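Long-range contact in sugar ABC transporter, periplasmic sugar-binding protein (Caulobacter crescentus, PDB 4IRX), which binds myo-inositol in the periplasm, probably to deliver it to an ABC transporter for nutrient uptake: residues Asn173-Leu187 with Asn202-Ala216. Numbering follows the deposited sequence.
Sequences NSKRDQALTVTQNIL and NDDMAMGALEAVRAA. With INS (1,2,3,4,5,6-hexahydroxy-cyclohexane), chain C.
Helices 176-187 and 203-215 pack side by side in one Rossmann-like lobe of this periplasmic binding protein, and at their N-terminal ends Ser174 and Asn202 meet the bound inositol. The axes come within 7.2 Å of each other at a crossing angle of -40°. The absence of a side chain at Gly208 permits close backbone packing against Arg176, Ala179 and Leu180, and the CA atoms of Gly208 and Leu180 lie 4.3 Å apart. Both helices lie against the parallel sheet: Thr183 and Ala209 touch strand 197-200. Asn202 is used at both ends of its amide. OD1 caps the second helix by accepting from Met205 N, while Asn202 ND2 donates to inositol O3 and, at 3.0 Å, to inositol O4; Ser174 OG lies 2.8 Å from inositol O4. Beside this site, Arg176 reaches across to helix 203-215, its CG anti to the backbone N (chi1 -172°) and its chain bent at chi3. Arg176 grips Asp204 side-on through two bent bonds to OD1: NE, at 2.8 Å, meets this oxygen from above the carboxylate plane, and NH2 uses its anti lone pair. Met207 CB covers one guanidinium face, and Glu233 of helix 232-239 gives NH2 a second salt bridge. A leucine in place of Arg176 would probably leave Asp204 OD1 without either of its cross-helix donors and break the water link from NH1 to Glu211 OE2. Toward the C-terminal ends, the methyl of Ala212 fits as a knob among Leu180, Thr183, Gln184 and Leu187, its CB 3.6 Å from Thr183 CG2.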
ATOM      1  N   ASN A 173       5.094   3.369  10.227  1.00 10.97           N
ATOM      2  CA  ASN A 173       3.717   2.911  10.432  1.00 10.52           C
ATOM      3  C   ASN A 173       2.696   3.587   9.506  1.00 10.06           C
ATOM      4  O   ASN A 173       1.538   3.774   9.851  1.00 11.16           O
ATOM      5  CB  ASN A 173       3.338   3.079  11.921  1.00 11.21           C
ATOM      6  CG  ASN A 173       4.179   2.200  12.812  1.00 11.13           C
ATOM      7  OD1 ASN A 173       4.149   0.981  12.690  1.00 16.20           O
ATOM      8  ND2 ASN A 173       4.967   2.815  13.692  1.00 15.13           N
ATOM      9  N   SER A 174       3.164   3.970   8.314  1.00 11.01           N
ATOM     10  CA  SER A 174       2.311   4.645   7.325  1.00  9.93           C
ATOM     11  C   SER A 174       1.691   5.937   7.872  1.00 15.10           C
ATOM     12  O   SER A 174       0.508   6.250   7.637  1.00 16.78           O
ATOM     13  CB  SER A 174       1.209   3.686   6.824  1.00 10.57           C
ATOM     14  OG  SER A 174       1.774   2.606   6.078  1.00 10.50           O
ATOM     15  N   LYS A 175       2.475   6.670   8.645  1.00 10.73           N
ATOM     16  CA  LYS A 175       2.021   7.944   9.179  1.00 14.00           C
ATOM     17  C   LYS A 175       3.014   9.049   8.880  1.00 12.85           C
ATOM     18  O   LYS A 175       4.210   8.915   9.151  1.00 12.91           O
ATOM     19  CB  LYS A 175       1.781   7.832  10.685  1.00 14.74           C
ATOM     20  CG  LYS A 175       0.704   6.819  11.079  1.00 18.78           C
ATOM     21  CD  LYS A 175      -0.693   7.336  10.767  1.00 17.59           C
ATOM     22  CE  LYS A 175      -1.661   6.200  10.436  1.00 26.71           C
ATOM     23  NZ  LYS A 175      -3.018   6.723  10.099  1.00 26.76           N
ATOM     24  N   ARG A 176       2.528  10.143   8.317  1.00 11.84           N
ATOM     25  CA  ARG A 176       3.381  11.258   7.949  1.00 10.30           C
ATOM     26  C   ARG A 176       4.064  11.883   9.169  1.00 14.24           C
ATOM     27  O   ARG A 176       5.256  12.254   9.095  1.00 11.89           O
ATOM     28  CB  ARG A 176       2.599  12.318   7.168  1.00 11.73           C
ATOM     29  CG  ARG A 176       3.507  13.394   6.616  1.00 13.63           C
ATOM     30  CD  ARG A 176       2.771  14.384   5.755  1.00 14.36           C
ATOM     31  NE  ARG A 176       2.114  13.728   4.638  1.00 19.33           N
ATOM     32  CZ  ARG A 176       1.625  14.374   3.578  1.00 21.38           C
ATOM     33  NH1 ARG A 176       1.740  15.700   3.500  1.00 10.49           N
ATOM     34  NH2 ARG A 176       1.023  13.685   2.603  1.00 19.86           N
ATOM     35  N   ASP A 177       3.327  11.979  10.284  1.00 13.81           N
ATOM     36  CA  ASP A 177       3.883  12.583  11.506  1.00 13.46           C
ATOM     37  C   ASP A 177       5.031  11.751  12.077  1.00 12.87           C
ATOM     38  O   ASP A 177       6.065  12.309  12.501  1.00 14.79           O
ATOM     39  CB  ASP A 177       2.785  12.870  12.567  1.00 17.01           C
ATOM     40  CG  ASP A 177       2.079  11.614  13.050  1.00 22.98           C
ATOM     41  OD1 ASP A 177       1.664  10.809  12.207  1.00 22.01           O
ATOM     42  OD2 ASP A 177       1.934  11.428  14.282  1.00 25.14           O
ATOM     43  N   GLN A 178       4.897  10.430  12.080  1.00 10.33           N
ATOM     44  CA  GLN A 178       5.992   9.559  12.500  1.00 11.35           C
ATOM     45  C   GLN A 178       7.146   9.611  11.510  1.00  9.20           C
ATOM     46  O   GLN A 178       8.313   9.600  11.896  1.00 10.85           O
ATOM     47  CB  GLN A 178       5.544   8.117  12.728  1.00 10.78           C
ATOM     48  CG  GLN A 178       4.538   7.988  13.870  1.00 14.53           C
ATOM     49  CD  GLN A 178       4.103   6.548  14.088  1.00 14.64           C
ATOM     50  OE1 GLN A 178       4.911   5.637  14.059  1.00 16.26           O
ATOM     51  NE2 GLN A 178       2.820   6.352  14.300  1.00 16.31           N
ATOM     52  N   ALA A 179       6.819   9.649  10.232  1.00 10.34           N
ATOM     53  CA  ALA A 179       7.860   9.770   9.235  1.00  9.16           C
ATOM     54  C   ALA A 179       8.749  10.993   9.467  1.00 10.86           C
ATOM     55  O   ALA A 179       9.975  10.911   9.320  1.00 10.01           O
ATOM     56  CB  ALA A 179       7.255   9.797   7.831  1.00 12.65           C
ATOM     57  N   LEU A 180       8.157  12.110   9.871  1.00 10.23           N
ATOM     58  CA  LEU A 180       8.963  13.312  10.102  1.00 11.59           C
ATOM     59  C   LEU A 180       9.963  13.087  11.246  1.00  9.70           C
ATOM     60  O   LEU A 180      11.173  13.267  11.094  1.00 10.92           O
ATOM     61  CB  LEU A 180       8.060  14.530  10.390  1.00 14.49           C
ATOM     62  CG  LEU A 180       8.777  15.814  10.822  1.00 14.77           C
ATOM     63  CD1 LEU A 180       9.715  16.261   9.766  1.00 13.22           C
ATOM     64  CD2 LEU A 180       7.739  16.923  11.072  1.00 23.16           C
ATOM     65  N   THR A 181       9.470  12.636  12.388  1.00 11.72           N
ATOM     66  CA  THR A 181      10.340  12.527  13.548  1.00  9.55           C
ATOM     67  C   THR A 181      11.302  11.353  13.424  1.00 11.46           C
ATOM     68  O   THR A 181      12.479  11.455  13.802  1.00 12.12           O
ATOM     69  CB  THR A 181       9.532  12.430  14.838  1.00 13.67           C
ATOM     70  OG1 THR A 181       8.611  11.354  14.736  1.00 16.45           O
ATOM     71  CG2 THR A 181       8.723  13.720  15.072  1.00 19.02           C
ATOM     72  N   VAL A 182      10.824  10.235  12.873  1.00 12.06           N
ATOM     73  CA  VAL A 182      11.706   9.086  12.666  1.00  9.97           C
ATOM     74  C   VAL A 182      12.856   9.478  11.729  1.00 10.40           C
ATOM     75  O   VAL A 182      14.018   9.178  11.992  1.00 10.57           O
ATOM     76  CB  VAL A 182      10.930   7.877  12.093  1.00 10.28           C
ATOM     77  CG1 VAL A 182      11.891   6.810  11.547  1.00 13.89           C
ATOM     78  CG2 VAL A 182      10.023   7.299  13.161  1.00 15.06           C
ATOM     79  N   THR A 183      12.540  10.164  10.635  1.00 10.91           N
ATOM     80  CA  THR A 183      13.560  10.605   9.687  1.00  9.83           C
ATOM     81  C   THR A 183      14.509  11.637  10.302  1.00  9.99           C
ATOM     82  O   THR A 183      15.724  11.547  10.138  1.00  9.56           O
ATOM     83  CB  THR A 183      12.939  11.117   8.363  1.00  8.68           C
ATOM     84  OG1 THR A 183      12.122  10.073   7.810  1.00 11.46           O
ATOM     85  CG2 THR A 183      14.027  11.470   7.341  1.00 10.74           C
ATOM     86  N   GLN A 184      13.951  12.565  11.081  1.00 10.11           N
ATOM     87  CA  GLN A 184      14.800  13.540  11.760  1.00  9.00           C
ATOM     88  C   GLN A 184      15.835  12.880  12.648  1.00  7.63           C
ATOM     89  O   GLN A 184      17.019  13.234  12.610  1.00  9.57           O
ATOM     90  CB  GLN A 184      13.963  14.509  12.593  1.00  8.10           C
ATOM     91  CG  GLN A 184      13.233  15.537  11.730  1.00  9.72           C
ATOM     92  CD  GLN A 184      12.495  16.558  12.557  1.00 10.62           C
ATOM     93  OE1 GLN A 184      11.663  16.196  13.407  1.00 14.49           O
ATOM     94  NE2 GLN A 184      12.797  17.839  12.333  1.00 11.26           N
ATOM     95  N   ASN A 185      15.403  11.890  13.428  1.00  9.01           N
ATOM     96  CA  ASN A 185      16.297  11.240  14.358  1.00  8.77           C
ATOM     97  C   ASN A 185      17.376  10.440  13.611  1.00 10.41           C
ATOM     98  O   ASN A 185      18.542  10.412  14.031  1.00 11.06           O
ATOM     99  CB  ASN A 185      15.495  10.374  15.312  1.00  8.69           C
ATOM    100  CG  ASN A 185      14.825  11.181  16.392  1.00 13.45           C
ATOM    101  OD1 ASN A 185      15.186  12.337  16.627  1.00 13.96           O
ATOM    102  ND2 ASN A 185      13.827  10.592  17.048  1.00 14.37           N
ATOM    103  N   ILE A 186      16.994   9.817  12.492  1.00 12.25           N
ATOM    104  CA  ILE A 186      17.957   9.105  11.669  1.00 11.03           C
ATOM    105  C   ILE A 186      18.977  10.082  11.106  1.00 10.27           C
ATOM    106  O   ILE A 186      20.194   9.822  11.154  1.00 12.00           O
ATOM    107  CB  ILE A 186      17.258   8.345  10.542  1.00 10.56           C
ATOM    108  CG1 ILE A 186      16.436   7.195  11.135  1.00 10.88           C
ATOM    109  CG2 ILE A 186      18.297   7.847   9.538  1.00 10.25           C
ATOM    110  CD1 ILE A 186      15.548   6.499  10.097  1.00 11.26           C
ATOM    111  N   LEU A 187      18.500  11.223  10.612  1.00  8.94           N
ATOM    112  CA  LEU A 187      19.431  12.234  10.075  1.00  7.64           C
ATOM    113  C   LEU A 187      20.390  12.732  11.142  1.00 10.33           C
ATOM    114  O   LEU A 187      21.574  12.889  10.882  1.00 13.87           O
ATOM    115  CB  LEU A 187      18.674  13.386   9.404  1.00 11.47           C
ATOM    116  CG  LEU A 187      17.871  12.987   8.165  1.00  9.44           C
ATOM    117  CD1 LEU A 187      17.033  14.183   7.737  1.00 11.75           C
ATOM    118  CD2 LEU A 187      18.826  12.573   7.025  1.00 13.51           C
ATOM    119  N   ASN A 202       5.754   4.533   1.406  1.00  8.26           N
ATOM    120  CA  ASN A 202       4.580   5.190   0.844  1.00 10.68           C
ATOM    121  C   ASN A 202       4.827   6.684   0.698  1.00 11.20           C
ATOM    122  O   ASN A 202       5.783   7.222   1.262  1.00 11.52           O
ATOM    123  CB  ASN A 202       3.241   4.842   1.558  1.00  9.40           C
ATOM    124  CG  ASN A 202       2.990   5.631   2.824  1.00  9.27           C
ATOM    125  OD1 ASN A 202       3.796   6.458   3.238  1.00 13.21           O
ATOM    126  ND2 ASN A 202       1.856   5.384   3.450  1.00 10.83           N
ATOM    127  N   ASP A 203       3.978   7.339  -0.075  1.00 10.02           N
ATOM    128  CA  ASP A 203       4.177   8.758  -0.395  1.00 10.97           C
ATOM    129  C   ASP A 203       3.848   9.662   0.782  1.00 11.80           C
ATOM    130  O   ASP A 203       4.472  10.689   0.948  1.00 11.54           O
ATOM    131  CB  ASP A 203       3.310   9.194  -1.578  1.00 11.90           C
ATOM    132  CG  ASP A 203       3.865   8.746  -2.919  1.00 11.96           C
ATOM    133  OD1 ASP A 203       5.094   8.466  -3.029  1.00 12.53           O
ATOM    134  OD2 ASP A 203       3.045   8.708  -3.861  1.00 13.40           O
ATOM    135  N   ASP A 204       2.881   9.266   1.600  1.00  9.25           N
ATOM    136  CA  ASP A 204       2.518  10.029   2.806  1.00 10.68           C
ATOM    137  C   ASP A 204       3.739  10.178   3.723  1.00 13.97           C
ATOM    138  O   ASP A 204       4.059  11.274   4.193  1.00 13.57           O
ATOM    139  CB  ASP A 204       1.348   9.309   3.515  1.00 14.36           C
ATOM    140  CG  ASP A 204       0.542  10.209   4.464  1.00 12.91           C
ATOM    141  OD1 ASP A 204       0.523  11.451   4.301  1.00 13.01           O
ATOM    142  OD2 ASP A 204      -0.100   9.645   5.385  1.00 16.39           O
HETATM  143  N   MSE A 205       4.441   9.071   3.949  1.00  8.21           N
HETATM  144  CA  MSE A 205       5.673   9.096   4.725  1.00  6.66           C
HETATM  145  C   MSE A 205       6.771   9.837   3.996  1.00  9.12           C
HETATM  146  O   MSE A 205       7.559  10.535   4.631  1.00  8.79           O
HETATM  147  CB  MSE A 205       6.143   7.676   5.062  1.00 10.87           C
HETATM  148  CG  MSE A 205       5.208   6.910   6.015  1.00 10.84           C
HETATM  149 SE   MSE A 205       5.920   5.185   6.509  0.56  9.87          SE
HETATM  150  CE  MSE A 205       6.080   4.398   4.737  1.00 11.78           C
ATOM    151  N   ALA A 206       6.880   9.661   2.683  1.00 11.65           N
ATOM    152  CA  ALA A 206       7.856  10.391   1.891  1.00  8.32           C
ATOM    153  C   ALA A 206       7.734  11.891   2.053  1.00  8.39           C
ATOM    154  O   ALA A 206       8.750  12.578   2.095  1.00 10.16           O
ATOM    155  CB  ALA A 206       7.761  10.005   0.383  1.00  8.29           C
HETATM  156  N   MSE A 207       6.507  12.395   2.182  1.00  9.01           N
HETATM  157  CA  MSE A 207       6.302  13.820   2.424  1.00 12.77           C
HETATM  158  C   MSE A 207       6.926  14.224   3.750  1.00  8.39           C
HETATM  159  O   MSE A 207       7.616  15.253   3.832  1.00 13.27           O
HETATM  160  CB  MSE A 207       4.819  14.158   2.362  1.00 12.52           C
HETATM  161  CG  MSE A 207       4.206  13.865   1.005  1.00 14.56           C
HETATM  162 SE   MSE A 207       4.917  14.852  -0.481  0.61 16.37          SE
HETATM  163  CE  MSE A 207       4.762  16.628   0.269  1.00 32.76           C
ATOM    164  N   GLY A 208       6.719  13.416   4.787  1.00  8.29           N
ATOM    165  CA  GLY A 208       7.403  13.643   6.058  1.00  9.62           C
ATOM    166  C   GLY A 208       8.921  13.602   5.989  1.00  8.76           C
ATOM    167  O   GLY A 208       9.613  14.426   6.603  1.00 10.22           O
ATOM    168  N   ALA A 209       9.454  12.650   5.234  1.00 12.51           N
ATOM    169  CA  ALA A 209      10.896  12.578   5.100  1.00 10.21           C
ATOM    170  C   ALA A 209      11.441  13.762   4.332  1.00  9.46           C
ATOM    171  O   ALA A 209      12.515  14.278   4.704  1.00 10.59           O
ATOM    172  CB  ALA A 209      11.330  11.249   4.443  1.00 11.42           C
ATOM    173  N   LEU A 210      10.726  14.210   3.299  1.00  8.13           N
ATOM    174  CA  LEU A 210      11.150  15.445   2.601  1.00 10.54           C
ATOM    175  C   LEU A 210      11.222  16.622   3.576  1.00 11.24           C
ATOM    176  O   LEU A 210      12.164  17.441   3.519  1.00 12.60           O
ATOM    177  CB  LEU A 210      10.215  15.803   1.439  1.00 14.70           C
ATOM    178  CG  LEU A 210      10.270  15.082   0.083  1.00 23.09           C
ATOM    179  CD1 LEU A 210       9.119  15.562  -0.772  1.00 21.35           C
ATOM    180  CD2 LEU A 210      11.584  15.386  -0.631  1.00 22.21           C
ATOM    181  N   GLU A 211      10.218  16.713   4.450  1.00 11.15           N
ATOM    182  CA  GLU A 211      10.193  17.793   5.437  1.00 11.33           C
ATOM    183  C   GLU A 211      11.345  17.666   6.416  1.00 14.33           C
ATOM    184  O   GLU A 211      11.971  18.673   6.740  1.00 14.13           O
ATOM    185  CB  GLU A 211       8.841  17.848   6.147  1.00 12.21           C
ATOM    186  CG  GLU A 211       7.753  18.265   5.182  1.00 13.07           C
ATOM    187  CD  GLU A 211       6.379  18.040   5.689  1.00 12.54           C
ATOM    188  OE1 GLU A 211       6.180  17.341   6.697  1.00 16.01           O
ATOM    189  OE2 GLU A 211       5.439  18.590   5.074  1.00 17.03           O
ATOM    190  N   ALA A 212      11.648  16.448   6.865  1.00 12.92           N
ATOM    191  CA  ALA A 212      12.802  16.250   7.748  1.00  9.69           C
ATOM    192  C   ALA A 212      14.112  16.689   7.082  1.00 11.10           C
ATOM    193  O   ALA A 212      14.973  17.316   7.725  1.00  9.95           O
ATOM    194  CB  ALA A 212      12.875  14.790   8.194  1.00 10.07           C
ATOM    195  N   VAL A 213      14.262  16.380   5.799  1.00 11.80           N
ATOM    196  CA  VAL A 213      15.433  16.805   5.051  1.00 14.80           C
ATOM    197  C   VAL A 213      15.545  18.327   5.008  1.00 13.47           C
ATOM    198  O   VAL A 213      16.626  18.865   5.272  1.00 13.34           O
ATOM    199  CB  VAL A 213      15.426  16.187   3.658  1.00 10.64           C
ATOM    200  CG1 VAL A 213      16.462  16.874   2.763  1.00 14.66           C
ATOM    201  CG2 VAL A 213      15.660  14.691   3.789  1.00 10.42           C
ATOM    202  N   ARG A 214      14.425  19.013   4.766  1.00 15.58           N
ATOM    203  CA  ARG A 214      14.409  20.481   4.806  1.00 16.46           C
ATOM    204  C   ARG A 214      14.653  21.024   6.203  1.00 14.79           C
ATOM    205  O   ARG A 214      15.432  21.974   6.366  1.00 16.70           O
ATOM    206  CB  ARG A 214      13.087  21.022   4.287  1.00 17.04           C
ATOM    207  CG  ARG A 214      12.842  20.721   2.834  1.00 24.93           C
ATOM    208  CD  ARG A 214      11.912  21.772   2.250  1.00 42.43           C
ATOM    209  NE  ARG A 214      10.642  21.789   2.969  1.00 38.42           N
ATOM    210  CZ  ARG A 214       9.606  21.026   2.649  1.00 50.35           C
ATOM    211  NH1 ARG A 214       9.702  20.197   1.621  1.00 33.19           N
ATOM    212  NH2 ARG A 214       8.479  21.090   3.349  1.00 42.80           N
ATOM    213  N   ALA A 215      14.002  20.427   7.206  1.00 13.29           N
ATOM    214  CA  ALA A 215      14.184  20.882   8.586  1.00 13.28           C
ATOM    215  C   ALA A 215      15.636  20.754   9.030  1.00 14.83           C
ATOM    216  O   ALA A 215      16.088  21.495   9.910  1.00 18.36           O
ATOM    217  CB  ALA A 215      13.283  20.101   9.534  1.00 12.78           C
ATOM    218  N   ALA A 216      16.366  19.818   8.434  1.00 14.59           N
ATOM    219  CA  ALA A 216      17.767  19.587   8.803  1.00 14.73           C
ATOM    220  C   ALA A 216      18.730  20.480   8.043  1.00 16.18           C
ATOM    221  O   ALA A 216      19.948  20.399   8.243  1.00 22.64           O
ATOM    222  CB  ALA A 216      18.142  18.105   8.618  1.00 17.85           C
TER
HETATM  223  C1  INS C 401      -0.546   0.582   0.371  1.00  8.24           C
HETATM  224  C2  INS C 401      -0.104   1.999   0.217  1.00  8.99           C
HETATM  225  C3  INS C 401      -0.388   2.735   1.501  1.00  8.66           C
HETATM  226  C4  INS C 401       0.368   2.114   2.631  1.00 10.19           C
HETATM  227  C5  INS C 401      -0.081   0.717   2.840  1.00  8.58           C
HETATM  228  C6  INS C 401       0.082  -0.093   1.575  1.00 10.68           C
HETATM  229  O1  INS C 401      -0.266  -0.144  -0.800  1.00  8.29           O
HETATM  230  O2  INS C 401       1.254   2.036  -0.104  1.00 10.06           O
HETATM  231  O3  INS C 401      -0.071   4.100   1.373  1.00  9.33           O
HETATM  232  O4  INS C 401       0.220   2.862   3.796  1.00 11.40           O
HETATM  233  O5  INS C 401       0.632   0.159   3.897  1.00 10.97           O
HETATM  234  O6  INS C 401      -0.311  -1.428   1.760  1.00  8.84           O
HETATM  235  O   HOH W   1      -0.295   6.940   5.083  1.00 15.37           O
HETATM  236  O   HOH W   2       3.043  17.648   4.572  1.00 21.31           O
HETATM  237  O   HOH W   3      -0.483  10.204   7.765  1.00 22.47           O
HETATM  238  O   HOH W   4      15.319  17.625  10.629  1.00 19.16           O